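Local coordinates for salicylic acid-binding protein 2 (Nicotiana tabacum, PDB 1XKL) that hydrolyses methyl salicylate to salicylate and methanol, releasing the active signal for systemic acquired resistance in tobacco, at residues F7-G12 / I76-S81; G17-K22 / M239-E244; Y99-L104 / G198-V203; D38-G43 / T59-E64; H113-V118 / K190-E195. All coordinates share one frame; numbering follows the deposited sequence.

Contact 1: residues F7-G12 / I76-S81; sequences FVLVHG and ILVGHS. With STH (2-amino-4H-1,3-benzoxathiin-4-ol), chain E.
V8 and V10 pair with I76, V78 and H80 through four backbone hydrogen bonds that join two parallel strands of the central alpha/beta-hydrolase sheet. V10 N reaches V78 O at 2.7 Å, and H80 N, almost on the extension of the V10 C=O bond, closes the series 2.9 Å from V10 O.

Apolar contacts fill both faces. On one, F7 and I76 lie side by side: I76 CD1 sits over a face of the F7 ring, 3.9 Å from its centroid, in a CH-pi contact, and V78 CG2 comes up to the ring edge. L9 CD2 meets V78 CB on that same face. On the other, V8 CG1 presses on L77 CD2 at 3.5 Å, a tight fit.

Beyond the strands, a water bridges G12 N and H80 ND1, while H80 NE2 bonds to H238 O. S81 OG is covalently joined to C7 of the benzoxathiin at 1.4 Å and also hydrogen-bonds H238 NE2. S81 has positive phi (52°), as at the nucleophile elbow of this fold. The adduct on the residue that forms the acyl-ester intermediate marks S81 as the nucleophile, presented directly from the end of its strand.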
# COMPACT_ATOMS: atom_id res chain seq x y z
N PHE A 7 11.71 18.33 -38.34
CA PHE A 7 10.52 17.51 -38.14
C PHE A 7 10.04 17.60 -36.69
O PHE A 7 10.80 17.30 -35.76
CB PHE A 7 10.82 16.04 -38.47
CG PHE A 7 10.83 15.74 -39.94
CD1 PHE A 7 9.64 15.45 -40.61
CD2 PHE A 7 12.02 15.74 -40.66
CE1 PHE A 7 9.64 15.18 -41.98
CE2 PHE A 7 12.03 15.47 -42.03
CZ PHE A 7 10.84 15.18 -42.69
N VAL A 8 8.80 18.03 -36.50
CA VAL A 8 8.22 18.15 -35.17
C VAL A 8 7.23 17.01 -35.05
O VAL A 8 6.18 17.00 -35.72
CB VAL A 8 7.51 19.49 -35.00
CG1 VAL A 8 6.75 19.53 -33.68
CG2 VAL A 8 8.54 20.62 -35.06
N LEU A 9 7.57 16.03 -34.21
CA LEU A 9 6.73 14.85 -34.03
C LEU A 9 5.82 14.99 -32.82
O LEU A 9 6.26 15.22 -31.70
CB LEU A 9 7.62 13.61 -33.91
CG LEU A 9 8.72 13.45 -34.97
CD1 LEU A 9 9.40 12.08 -34.79
CD2 LEU A 9 8.12 13.54 -36.38
N VAL A 10 4.52 14.83 -33.06
CA VAL A 10 3.51 14.97 -32.03
C VAL A 10 2.77 13.67 -31.82
O VAL A 10 2.04 13.20 -32.69
CB VAL A 10 2.52 16.06 -32.42
CG1 VAL A 10 1.58 16.37 -31.27
CG2 VAL A 10 3.29 17.30 -32.86
N HIS A 11 2.96 13.10 -30.63
CA HIS A 11 2.36 11.83 -30.24
C HIS A 11 0.84 11.92 -30.03
O HIS A 11 0.26 13.01 -29.99
CB HIS A 11 3.02 11.33 -28.95
CG HIS A 11 2.77 12.21 -27.77
ND1 HIS A 11 1.58 12.20 -27.07
CD2 HIS A 11 3.54 13.17 -27.19
CE1 HIS A 11 1.63 13.11 -26.11
NE2 HIS A 11 2.80 13.71 -26.16
N GLY A 12 0.22 10.75 -29.88
CA GLY A 12 -1.21 10.67 -29.67
C GLY A 12 -1.55 10.57 -28.19
O GLY A 12 -0.68 10.72 -27.33
N ILE A 76 8.15 20.75 -40.29
CA ILE A 76 7.21 19.79 -40.85
C ILE A 76 6.57 19.13 -39.63
O ILE A 76 7.25 18.46 -38.85
CB ILE A 76 7.93 18.71 -41.69
CG1 ILE A 76 8.66 19.38 -42.86
CG2 ILE A 76 6.93 17.68 -42.19
CD1 ILE A 76 9.66 18.49 -43.54
N LEU A 77 5.27 19.35 -39.47
CA LEU A 77 4.53 18.79 -38.34
C LEU A 77 4.01 17.40 -38.66
O LEU A 77 3.44 17.16 -39.73
CB LEU A 77 3.35 19.70 -37.96
CG LEU A 77 3.67 20.98 -37.20
CD1 LEU A 77 2.41 21.81 -37.02
CD2 LEU A 77 4.26 20.61 -35.84
N VAL A 78 4.23 16.48 -37.74
CA VAL A 78 3.75 15.12 -37.92
C VAL A 78 2.95 14.77 -36.67
O VAL A 78 3.49 14.68 -35.57
CB VAL A 78 4.91 14.13 -38.14
CG1 VAL A 78 4.38 12.72 -38.39
CG2 VAL A 78 5.75 14.59 -39.33
N GLY A 79 1.64 14.62 -36.86
CA GLY A 79 0.76 14.30 -35.76
C GLY A 79 0.19 12.91 -35.86
O GLY A 79 -0.33 12.49 -36.89
N HIS A 80 0.30 12.17 -34.77
CA HIS A 80 -0.20 10.81 -34.72
C HIS A 80 -1.43 10.70 -33.82
O HIS A 80 -1.46 11.30 -32.74
CB HIS A 80 0.91 9.89 -34.20
CG HIS A 80 0.46 8.49 -33.91
ND1 HIS A 80 0.40 7.99 -32.63
CD2 HIS A 80 0.03 7.51 -34.73
CE1 HIS A 80 -0.04 6.74 -32.68
NE2 HIS A 80 -0.27 6.43 -33.94
N SER A 81 -2.42 9.95 -34.28
CA SER A 81 -3.56 9.75 -33.58
C SER A 81 -4.19 11.08 -33.11
O SER A 81 -4.46 11.95 -33.95
CB SER A 81 -3.23 8.83 -32.41
OG SER A 81 -4.09 7.98 -31.71
C8 STH E . -6.42 8.76 -29.59
O8 STH E . -7.15 9.86 -29.25
C1 STH E . -7.08 7.47 -29.97
C2 STH E . -6.23 6.30 -30.33
C3 STH E . -6.86 5.08 -30.70
C4 STH E . -8.29 4.97 -30.69
C5 STH E . -9.10 6.08 -30.34
C6 STH E . -8.51 7.31 -29.98
C7 STH E . -4.21 7.67 -30.34
O2 STH E . -4.82 6.39 -30.36
N7 STH E . -2.95 7.53 -29.78
S7 STH E . -5.02 8.86 -29.61
O HOH W 1 2.01 8.37 -30.38

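Contact 2: residues G17-K22 / M239-E244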
# COMPACT_ATOMS: atom_id res chain seq x y z
N GLY A 17 6.71 11.49 -26.37
CA GLY A 17 7.79 11.58 -27.34
C GLY A 17 8.48 10.24 -27.54
O GLY A 17 8.99 9.94 -28.62
N TRP A 18 8.50 9.43 -26.49
CA TRP A 18 9.14 8.13 -26.55
C TRP A 18 8.63 7.25 -27.69
O TRP A 18 9.38 6.43 -28.22
CB TRP A 18 8.94 7.38 -25.24
CG TRP A 18 7.51 7.14 -24.87
CD1 TRP A 18 6.73 7.92 -24.06
CD2 TRP A 18 6.70 6.03 -25.26
NE1 TRP A 18 5.49 7.35 -23.91
CE2 TRP A 18 5.44 6.19 -24.63
CE3 TRP A 18 6.91 4.91 -26.07
CZ2 TRP A 18 4.40 5.27 -24.79
CZ3 TRP A 18 5.88 3.99 -26.24
CH2 TRP A 18 4.64 4.18 -25.60
N SER A 19 7.37 7.40 -28.08
CA SER A 19 6.81 6.57 -29.13
C SER A 19 7.55 6.70 -30.46
O SER A 19 7.52 5.78 -31.29
CB SER A 19 5.30 6.82 -29.32
OG SER A 19 4.98 8.18 -29.57
N TRP A 20 8.22 7.82 -30.66
CA TRP A 20 8.96 8.06 -31.90
C TRP A 20 10.41 7.59 -31.83
O TRP A 20 11.21 7.93 -32.71
CB TRP A 20 8.96 9.55 -32.22
CG TRP A 20 7.59 10.16 -32.27
CD1 TRP A 20 6.98 10.92 -31.30
CD2 TRP A 20 6.67 10.10 -33.36
NE1 TRP A 20 5.74 11.33 -31.73
CE2 TRP A 20 5.52 10.84 -32.99
CE3 TRP A 20 6.70 9.49 -34.62
CZ2 TRP A 20 4.42 10.99 -33.84
CZ3 TRP A 20 5.60 9.63 -35.47
CH2 TRP A 20 4.48 10.38 -35.07
N TYR A 21 10.77 6.80 -30.82
CA TYR A 21 12.17 6.39 -30.69
C TYR A 21 12.77 5.63 -31.87
O TYR A 21 13.98 5.73 -32.12
CB TYR A 21 12.38 5.61 -29.38
CG TYR A 21 12.03 4.15 -29.43
CD1 TYR A 21 13.02 3.16 -29.44
CD2 TYR A 21 10.70 3.74 -29.42
CE1 TYR A 21 12.69 1.80 -29.45
CE2 TYR A 21 10.36 2.39 -29.43
CZ TYR A 21 11.37 1.43 -29.44
OH TYR A 21 11.02 0.09 -29.43
N LYS A 22 11.96 4.86 -32.60
CA LYS A 22 12.46 4.12 -33.76
C LYS A 22 12.53 5.00 -34.99
O LYS A 22 13.41 4.82 -35.85
CB LYS A 22 11.57 2.91 -34.06
CG LYS A 22 11.73 1.75 -33.11
CD LYS A 22 10.69 0.69 -33.39
CE LYS A 22 11.03 -0.61 -32.69
NZ LYS A 22 9.92 -1.60 -32.82
N MSE A 239 0.16 1.85 -34.73
CA MSE A 239 1.49 2.34 -34.35
C MSE A 239 2.52 2.16 -35.46
O MSE A 239 3.53 1.46 -35.30
CB MSE A 239 1.97 1.61 -33.09
CG MSE A 239 1.97 2.46 -31.82
SE MSE A 239 0.26 3.27 -31.41
CE MSE A 239 -0.83 1.73 -31.64
N ALA A 240 2.28 2.82 -36.59
CA ALA A 240 3.16 2.71 -37.74
C ALA A 240 4.63 3.03 -37.44
O ALA A 240 5.52 2.42 -38.03
CB ALA A 240 2.65 3.62 -38.86
N MSE A 241 4.89 3.98 -36.53
CA MSE A 241 6.27 4.34 -36.22
C MSE A 241 7.02 3.25 -35.46
O MSE A 241 8.23 3.34 -35.26
CB MSE A 241 6.34 5.66 -35.42
CG MSE A 241 5.90 5.55 -33.97
SE MSE A 241 3.97 5.50 -33.79
CE MSE A 241 3.67 7.38 -33.52
N LEU A 242 6.28 2.23 -35.05
CA LEU A 242 6.84 1.10 -34.33
C LEU A 242 6.88 -0.16 -35.19
O LEU A 242 7.88 -0.87 -35.18
CB LEU A 242 6.03 0.83 -33.06
CG LEU A 242 6.07 1.93 -31.99
CD1 LEU A 242 5.20 1.50 -30.83
CD2 LEU A 242 7.51 2.18 -31.53
N CYS A 243 5.82 -0.44 -35.95
CA CYS A 243 5.83 -1.64 -36.79
C CYS A 243 6.42 -1.42 -38.18
O CYS A 243 6.89 -2.37 -38.81
CB CYS A 243 4.42 -2.22 -36.91
SG CYS A 243 3.21 -1.09 -37.61
N GLU A 244 6.41 -0.18 -38.67
CA GLU A 244 6.96 0.11 -39.99
C GLU A 244 7.70 1.45 -40.02
O GLU A 244 7.41 2.31 -40.86
CB GLU A 244 5.83 0.14 -41.03
CG GLU A 244 5.00 -1.14 -41.11
CD GLU A 244 5.77 -2.31 -41.68
OE1 GLU A 244 5.21 -3.43 -41.70
OE2 GLU A 244 6.93 -2.12 -42.12
O HOH W 2 9.05 5.15 -33.28
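The six-membered ring of W20 receives the selenomethionine M241 on one face: CE stands 3.5 Å from the ring centroid and 13° off the normal, a CH-pi contact. The selenium lies farther out above the face, 5.0 Å from the same centroid, giving a Met-aromatic arrangement. S19 OG lies on the same face of the indole, toward the rim. The Y21 ring meets L242 obliquely, with CE2 3.5 Å from L242 CD2, the two side chains crossing at about a right angle; K22 CG lies over one face of this phenol.

M241 reaches the indole by a bent route. Its CG stands between the backbone N and the carbonyl carbon (chi1 73°), where it comes within 3.1 Å of S19 O, and further bends at the next two torsions carry the methyl back over W20.

Polar links are few. One water donates to S19 O (2.6 Å) and to M241 O (2.8 Å) and accepts from K22 N, so three backbone groups share it. K22 extends beyond CG to place NZ 3.2 Å from L242 O in a hydrogen bond; its stronger partner is D168, with which it forms a salt bridge, and Y21 OH bonds to the same carboxylate.

The loop between strand 6-10 and helix 23-29 is thus fastened to the short helix 240-243 that follows the catalytic H238. Y21 packs on Y21 of the second subunit, and K22 on E167 of that subunit. W20 backs onto V78 and H80 of strand 75-80, M241 touches L248 of helix 245-258, and Y21 and L242 lie against helix 166-175.

Contact 3: residues Y99-L104 / G198-V203; sequences YAAVFL and GSVKRV
A101 and V102 bridge to R202 and V203 as parallel neighbours in the central sheet of the alpha/beta-hydrolase fold, where strand 98-104 lies beside strand 202-207. Three backbone hydrogen bonds make the join: A101 N to K201 O, V203 N to A101 O, and F103 N to V203 O at 2.7 Å.

The R202 side chain runs along the face that also carries A101. Its CB, CG and CD all approach one atom of the neighbouring strand, F103 CE1, the last two at 4.0 Å, so the aliphatic stem passes the phenyl ring obliquely. At the CG-CD bond the chain bends (chi3 -72°), turning NE aside, and the guanidinium plane ends up 76° from that of the ring. There NH2 bonds to G226 O, so the loop before strand 229-233 holds the charged tip. M91 of helix 83-93 lies against this face, touching A101, F103, V200 and R202.

V102 and V203 occupy the other face, CG2 of the first 4.3 Å from CB of the second, and V102 continues onto L252 and I255 of helix 245-258. A water donates to Y99 O (2.9 Å) and accepts from K201 N (2.8 Å).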
# COMPACT_ATOMS: atom_id res chain seq x y z
N TYR A 99 5.82 23.85 -43.46
CA TYR A 99 5.86 23.45 -44.86
C TYR A 99 4.62 22.60 -45.17
O TYR A 99 3.99 22.74 -46.22
CB TYR A 99 7.11 22.62 -45.16
CG TYR A 99 8.41 23.40 -45.11
CD1 TYR A 99 9.39 23.10 -44.17
CD2 TYR A 99 8.66 24.43 -46.03
CE1 TYR A 99 10.60 23.81 -44.14
CE2 TYR A 99 9.86 25.13 -46.01
CZ TYR A 99 10.83 24.82 -45.06
OH TYR A 99 12.01 25.53 -45.05
N ALA A 100 4.28 21.72 -44.24
CA ALA A 100 3.14 20.85 -44.41
C ALA A 100 2.83 20.17 -43.10
O ALA A 100 3.69 20.05 -42.23
CB ALA A 100 3.44 19.81 -45.48
N ALA A 101 1.58 19.73 -42.96
CA ALA A 101 1.13 19.05 -41.77
C ALA A 101 0.80 17.62 -42.17
O ALA A 101 0.01 17.39 -43.08
CB ALA A 101 -0.11 19.74 -41.20
N VAL A 102 1.42 16.66 -41.49
CA VAL A 102 1.20 15.26 -41.79
C VAL A 102 0.37 14.60 -40.69
O VAL A 102 0.71 14.68 -39.50
CB VAL A 102 2.55 14.51 -41.92
CG1 VAL A 102 2.32 13.08 -42.35
CG2 VAL A 102 3.43 15.23 -42.93
N PHE A 103 -0.72 13.97 -41.09
CA PHE A 103 -1.62 13.29 -40.17
C PHE A 103 -1.48 11.79 -40.32
O PHE A 103 -2.00 11.19 -41.27
CB PHE A 103 -3.08 13.73 -40.40
CG PHE A 103 -3.31 15.20 -40.16
CD1 PHE A 103 -2.97 16.15 -41.12
CD2 PHE A 103 -3.84 15.65 -38.95
CE1 PHE A 103 -3.14 17.51 -40.88
CE2 PHE A 103 -4.01 17.00 -38.69
CZ PHE A 103 -3.66 17.93 -39.66
N LEU A 104 -0.76 11.18 -39.39
CA LEU A 104 -0.53 9.73 -39.41
C LEU A 104 -1.63 9.05 -38.61
O LEU A 104 -1.67 9.16 -37.38
CB LEU A 104 0.84 9.42 -38.79
CG LEU A 104 1.18 7.95 -38.58
CD1 LEU A 104 1.30 7.24 -39.94
CD2 LEU A 104 2.50 7.86 -37.81
N GLY A 198 -6.53 26.28 -42.26
CA GLY A 198 -6.74 25.80 -43.61
C GLY A 198 -5.74 26.23 -44.67
O GLY A 198 -5.73 25.66 -45.76
N SER A 199 -4.91 27.21 -44.37
CA SER A 199 -3.92 27.68 -45.33
C SER A 199 -2.69 26.77 -45.37
O SER A 199 -1.78 26.99 -46.16
CB SER A 199 -3.47 29.11 -44.99
OG SER A 199 -2.47 29.12 -43.99
N VAL A 200 -2.67 25.75 -44.51
CA VAL A 200 -1.55 24.81 -44.44
C VAL A 200 -1.83 23.51 -45.19
O VAL A 200 -2.90 22.93 -45.05
CB VAL A 200 -1.22 24.47 -42.96
CG1 VAL A 200 -0.02 23.53 -42.90
CG2 VAL A 200 -0.93 25.74 -42.18
N LYS A 201 -0.87 23.05 -45.99
CA LYS A 201 -1.06 21.81 -46.74
C LYS A 201 -1.15 20.62 -45.80
O LYS A 201 -0.36 20.50 -44.85
CB LYS A 201 0.09 21.58 -47.73
CG LYS A 201 0.25 22.72 -48.72
CD LYS A 201 0.95 22.26 -49.98
CE LYS A 201 1.25 23.45 -50.87
NZ LYS A 201 0.03 24.27 -51.12
N ARG A 202 -2.11 19.74 -46.06
CA ARG A 202 -2.34 18.56 -45.25
C ARG A 202 -2.07 17.26 -46.00
O ARG A 202 -2.56 17.06 -47.11
CB ARG A 202 -3.79 18.52 -44.75
CG ARG A 202 -4.27 19.77 -44.03
CD ARG A 202 -5.60 19.50 -43.30
NE ARG A 202 -6.76 19.35 -44.18
CZ ARG A 202 -7.53 20.35 -44.60
NH1 ARG A 202 -7.27 21.59 -44.22
NH2 ARG A 202 -8.57 20.11 -45.37
N VAL A 203 -1.32 16.38 -45.36
CA VAL A 203 -1.00 15.08 -45.92
C VAL A 203 -1.50 14.03 -44.94
O VAL A 203 -1.20 14.09 -43.74
CB VAL A 203 0.54 14.92 -46.11
CG1 VAL A 203 0.86 13.57 -46.72
CG2 VAL A 203 1.07 16.04 -47.00
O HOH W 3 1.59 24.36 -46.29

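Contact 4: residues D38-G43 / T59-E64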
# COMPACT_ATOMS: atom_id res chain seq x y z
N ASP A 38 7.04 16.09 -25.65
CA ASP A 38 6.06 15.48 -24.78
C ASP A 38 4.98 16.53 -24.62
O ASP A 38 5.29 17.68 -24.30
CB ASP A 38 6.66 15.20 -23.39
CG ASP A 38 7.31 13.84 -23.28
OD1 ASP A 38 8.04 13.64 -22.28
OD2 ASP A 38 7.08 12.96 -24.13
N LEU A 39 3.73 16.18 -24.87
CA LEU A 39 2.67 17.15 -24.69
C LEU A 39 2.45 17.24 -23.18
O LEU A 39 3.14 16.56 -22.41
CB LEU A 39 1.39 16.71 -25.41
CG LEU A 39 1.46 16.78 -26.93
CD1 LEU A 39 0.20 16.20 -27.55
CD2 LEU A 39 1.64 18.22 -27.36
N ALA A 40 1.51 18.07 -22.75
CA ALA A 40 1.24 18.22 -21.32
C ALA A 40 0.76 16.91 -20.71
O ALA A 40 0.00 16.16 -21.33
CB ALA A 40 0.19 19.31 -21.10
N ALA A 41 1.23 16.63 -19.49
CA ALA A 41 0.87 15.42 -18.75
C ALA A 41 1.14 14.13 -19.53
O ALA A 41 0.50 13.10 -19.28
CB ALA A 41 -0.59 15.48 -18.33
N SER A 42 2.08 14.19 -20.46
CA SER A 42 2.44 13.03 -21.27
C SER A 42 3.94 12.75 -21.17
O SER A 42 4.74 13.66 -20.94
CB SER A 42 2.06 13.29 -22.73
OG SER A 42 0.73 13.76 -22.82
N GLY A 43 4.31 11.49 -21.36
CA GLY A 43 5.71 11.11 -21.28
C GLY A 43 6.25 11.40 -19.90
O GLY A 43 5.74 10.88 -18.91
N THR A 59 -1.84 21.11 -25.41
CA THR A 59 -0.94 21.43 -26.52
C THR A 59 0.13 22.47 -26.17
O THR A 59 1.00 22.77 -26.99
CB THR A 59 -1.74 21.98 -27.72
OG1 THR A 59 -2.88 21.13 -27.95
CG2 THR A 59 -0.88 22.02 -28.97
N LEU A 60 0.06 23.02 -24.97
CA LEU A 60 1.00 24.03 -24.53
C LEU A 60 2.45 23.78 -24.96
O LEU A 60 3.09 24.66 -25.55
CB LEU A 60 0.92 24.17 -23.01
CG LEU A 60 1.42 25.48 -22.40
CD1 LEU A 60 0.72 26.66 -23.08
CD2 LEU A 60 1.12 25.49 -20.90
N PRO A 61 2.99 22.58 -24.71
CA PRO A 61 4.38 22.32 -25.11
C PRO A 61 4.65 22.59 -26.59
O PRO A 61 5.66 23.19 -26.95
CB PRO A 61 4.58 20.85 -24.74
CG PRO A 61 3.65 20.67 -23.57
CD PRO A 61 2.41 21.40 -24.05
N LEU A 62 3.73 22.16 -27.45
CA LEU A 62 3.88 22.37 -28.88
C LEU A 62 3.84 23.86 -29.20
O LEU A 62 4.63 24.36 -30.01
CB LEU A 62 2.78 21.64 -29.65
CG LEU A 62 2.78 21.82 -31.17
CD1 LEU A 62 4.14 21.41 -31.74
CD2 LEU A 62 1.67 20.97 -31.79
N MSE A 63 2.93 24.59 -28.56
CA MSE A 63 2.83 26.02 -28.82
C MSE A 63 4.13 26.71 -28.41
O MSE A 63 4.62 27.58 -29.12
CB MSE A 63 1.65 26.62 -28.05
CG MSE A 63 0.31 25.96 -28.34
SE MSE A 63 -0.13 25.92 -30.23
CE MSE A 63 -0.30 27.82 -30.52
N GLU A 64 4.70 26.30 -27.28
CA GLU A 64 5.95 26.89 -26.79
C GLU A 64 7.10 26.65 -27.77
O GLU A 64 7.94 27.52 -27.98
CB GLU A 64 6.30 26.31 -25.42
CG GLU A 64 5.30 26.72 -24.34
CD GLU A 64 5.48 25.94 -23.05
OE1 GLU A 64 4.87 26.34 -22.03
OE2 GLU A 64 6.21 24.93 -23.04
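P61 is the centre of this contact, its ring set against the backbone of D38, L39 and A40. No hydrogen bond crosses between the two segments, though A40 makes a backbone bond to Y58, just before T59; van der Waals contact carries the join. P61 CB lies 3.3 Å from D38 O, and P61 CG comes 3.5 Å from A40 N, so the pyrrolidine covers the peptide groups on both sides of L39. A40 CB adds a looser touch on P61 CD at 4.2 Å. With CG anti to the carbonyl carbon (chi1 -71°), L39 CD2 is carried to 4.2 Å from T59 CA and 4.3 Å from L62 CB.

Hydrogen bonds act within each partner instead. A type II turn from L39 to S42 closes through S42 N to L39 O (3.2 Å), and S42 OG bonds to A40 O from well above the carbonyl plane. The helix is kinked where N of P61 and L62 lack a bond to the turn before; regular bonding resumes with M63 N to T59 O and E64 N to L60 O.

D38 OD2 accepts from G17 N and H11 NE2 bonds to L39 N, tying the turn to the loop after strand 6-10. Helix 55-67 rests on the sheet through L62 on V8 and on helix 83-93 through T59 on L89; L39 itself reaches V10 and N86.

Contact 5: residues H113-V118 / K190-E195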
# COMPACT_ATOMS: atom_id res chain seq x y z
N HIS A 113 -17.03 22.65 -39.31
CA HIS A 113 -17.80 22.08 -38.19
C HIS A 113 -17.23 22.41 -36.81
O HIS A 113 -16.22 23.10 -36.69
CB HIS A 113 -17.89 20.56 -38.34
CG HIS A 113 -18.40 20.11 -39.67
ND1 HIS A 113 -17.61 20.09 -40.80
CD2 HIS A 113 -19.63 19.70 -40.06
CE1 HIS A 113 -18.33 19.69 -41.83
NE2 HIS A 113 -19.56 19.44 -41.41
N ASN A 114 -17.92 21.94 -35.77
CA ASN A 114 -17.47 22.14 -34.40
C ASN A 114 -16.11 21.47 -34.29
O ASN A 114 -15.86 20.46 -34.96
CB ASN A 114 -18.45 21.49 -33.42
CG ASN A 114 -19.77 22.23 -33.33
OD1 ASN A 114 -20.46 22.43 -34.33
ND2 ASN A 114 -20.13 22.65 -32.11
N SER A 115 -15.23 22.00 -33.46
CA SER A 115 -13.90 21.44 -33.31
C SER A 115 -13.90 19.97 -32.92
O SER A 115 -12.94 19.24 -33.22
CB SER A 115 -13.11 22.26 -32.30
OG SER A 115 -13.04 23.61 -32.73
N SER A 116 -14.97 19.52 -32.28
CA SER A 116 -15.10 18.13 -31.86
C SER A 116 -15.68 17.24 -32.97
O SER A 116 -15.79 16.03 -32.80
CB SER A 116 -15.97 18.02 -30.61
OG SER A 116 -17.30 18.45 -30.85
N PHE A 117 -16.01 17.84 -34.11
CA PHE A 117 -16.59 17.09 -35.23
C PHE A 117 -15.99 15.71 -35.49
O PHE A 117 -16.69 14.70 -35.40
CB PHE A 117 -16.53 17.93 -36.51
CG PHE A 117 -17.23 17.29 -37.69
CD1 PHE A 117 -18.57 16.91 -37.61
CD2 PHE A 117 -16.56 17.11 -38.89
CE1 PHE A 117 -19.22 16.36 -38.71
CE2 PHE A 117 -17.20 16.55 -40.00
CZ PHE A 117 -18.54 16.18 -39.90
N VAL A 118 -14.69 15.64 -35.82
CA VAL A 118 -14.10 14.34 -36.12
C VAL A 118 -14.11 13.38 -34.94
O VAL A 118 -14.19 12.17 -35.14
CB VAL A 118 -12.64 14.47 -36.67
CG1 VAL A 118 -12.66 15.32 -37.93
CG2 VAL A 118 -11.69 15.06 -35.62
N LYS A 190 -14.35 27.05 -30.55
CA LYS A 190 -14.03 27.02 -31.97
C LYS A 190 -12.58 27.44 -32.11
O LYS A 190 -12.21 28.57 -31.79
CB LYS A 190 -14.93 28.00 -32.74
CG LYS A 190 -14.91 27.80 -34.25
CD LYS A 190 -15.47 26.44 -34.63
CE LYS A 190 -15.55 26.29 -36.14
NZ LYS A 190 -14.20 26.52 -36.74
N TYR A 191 -11.75 26.53 -32.62
CA TYR A 191 -10.32 26.78 -32.74
C TYR A 191 -9.75 27.10 -34.12
O TYR A 191 -9.04 28.10 -34.30
CB TYR A 191 -9.56 25.58 -32.19
CG TYR A 191 -9.55 25.43 -30.69
CD1 TYR A 191 -8.88 26.35 -29.88
CD2 TYR A 191 -10.15 24.33 -30.08
CE1 TYR A 191 -8.79 26.16 -28.50
CE2 TYR A 191 -10.07 24.14 -28.70
CZ TYR A 191 -9.38 25.05 -27.92
OH TYR A 191 -9.26 24.82 -26.57
N PHE A 192 -10.04 26.24 -35.08
CA PHE A 192 -9.51 26.34 -36.42
C PHE A 192 -10.34 27.13 -37.43
O PHE A 192 -11.56 27.05 -37.42
CB PHE A 192 -9.29 24.93 -36.94
CG PHE A 192 -9.00 23.94 -35.84
CD1 PHE A 192 -7.82 24.02 -35.11
CD2 PHE A 192 -9.92 22.94 -35.53
CE1 PHE A 192 -7.55 23.13 -34.08
CE2 PHE A 192 -9.66 22.04 -34.50
CZ PHE A 192 -8.47 22.14 -33.77
N THR A 193 -9.65 27.87 -38.29
CA THR A 193 -10.31 28.65 -39.33
C THR A 193 -9.66 28.34 -40.67
O THR A 193 -8.50 27.91 -40.73
CB THR A 193 -10.19 30.16 -39.05
OG1 THR A 193 -8.83 30.57 -39.20
CG2 THR A 193 -10.66 30.48 -37.64
N ASP A 194 -10.40 28.56 -41.75
CA ASP A 194 -9.91 28.29 -43.10
C ASP A 194 -8.76 29.23 -43.46
O ASP A 194 -7.79 28.83 -44.11
CB ASP A 194 -11.05 28.49 -44.09
CG ASP A 194 -10.70 28.03 -45.49
OD1 ASP A 194 -11.34 28.54 -46.44
OD2 ASP A 194 -9.81 27.17 -45.64
N GLU A 195 -8.87 30.47 -43.03
CA GLU A 195 -7.86 31.48 -43.31
C GLU A 195 -6.47 31.11 -42.81
O GLU A 195 -5.47 31.34 -43.50
CB GLU A 195 -8.29 32.81 -42.70
CG GLU A 195 -7.59 34.01 -43.29
CD GLU A 195 -7.87 34.17 -44.77
OE1 GLU A 195 -9.06 34.11 -45.16
OE2 GLU A 195 -6.90 34.36 -45.54
O HOH W 4 -13.62 23.33 -36.23
O HOH W 5 -12.29 24.97 -34.99
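S115 makes the close part of this contact, pointing its side chain into the 190-192 backbone. With chi1 -58°, OG is turned to the Y191 N-H and accepts from Y191 N at 3.2 Å, with an N-H...O angle of 158°; it bonds as well to A189 O. One water reinforces the junction, donating to S115 OG (2.7 Å) and accepting from F192 N (2.6 Å) and K190 NZ (3.0 Å). S115 CB meets CE2 of the F192 ring obliquely at 4.1 Å; F192 in turn packs on M85 and L89 of helix 83-93.

A lysine and a second water make up the looser side. K190, bent at chi2 and chi4, folds back so that CE lies 3.3 Å from H113 O, while NZ bonds to S111 O. That water lies 2.7 Å from H113 O, and its bond from K190 NZ is weak.

N114 to F117 form a type I turn, closed by F117 N to N114 O, that leads into helix 117-124. The arrangement is a loop-to-loop join away from the active site, linking the turn before that helix to the connection between helix 183-188 and strand 202-207 of the alpha/beta-hydrolase fold.

Overall arrangement
Contacts 1 and 3 lie in the one parallel sheet, their centres 11 Å apart, and strands 75-80 and 98-104 join them directly: L77 O and G79 N pair with V102. Contact 2 abuts contact 1, where H80 packs against M241, and contact 4 abuts it through H11 and L39. Contact 5 is the outlier, its centre 28 Å from that of contact 2, yet G198 N probably bonds to T193 O, connecting it to contact 3. Along the chain, contact 4 falls between the segments of contact 1, and contact 5 between those of contact 3, whereas contact 2 spans 3, 4 and 5. Contacts 2, 3 and 4 thus gather around the strand that delivers the nucleophile, with contact 5 peripheral.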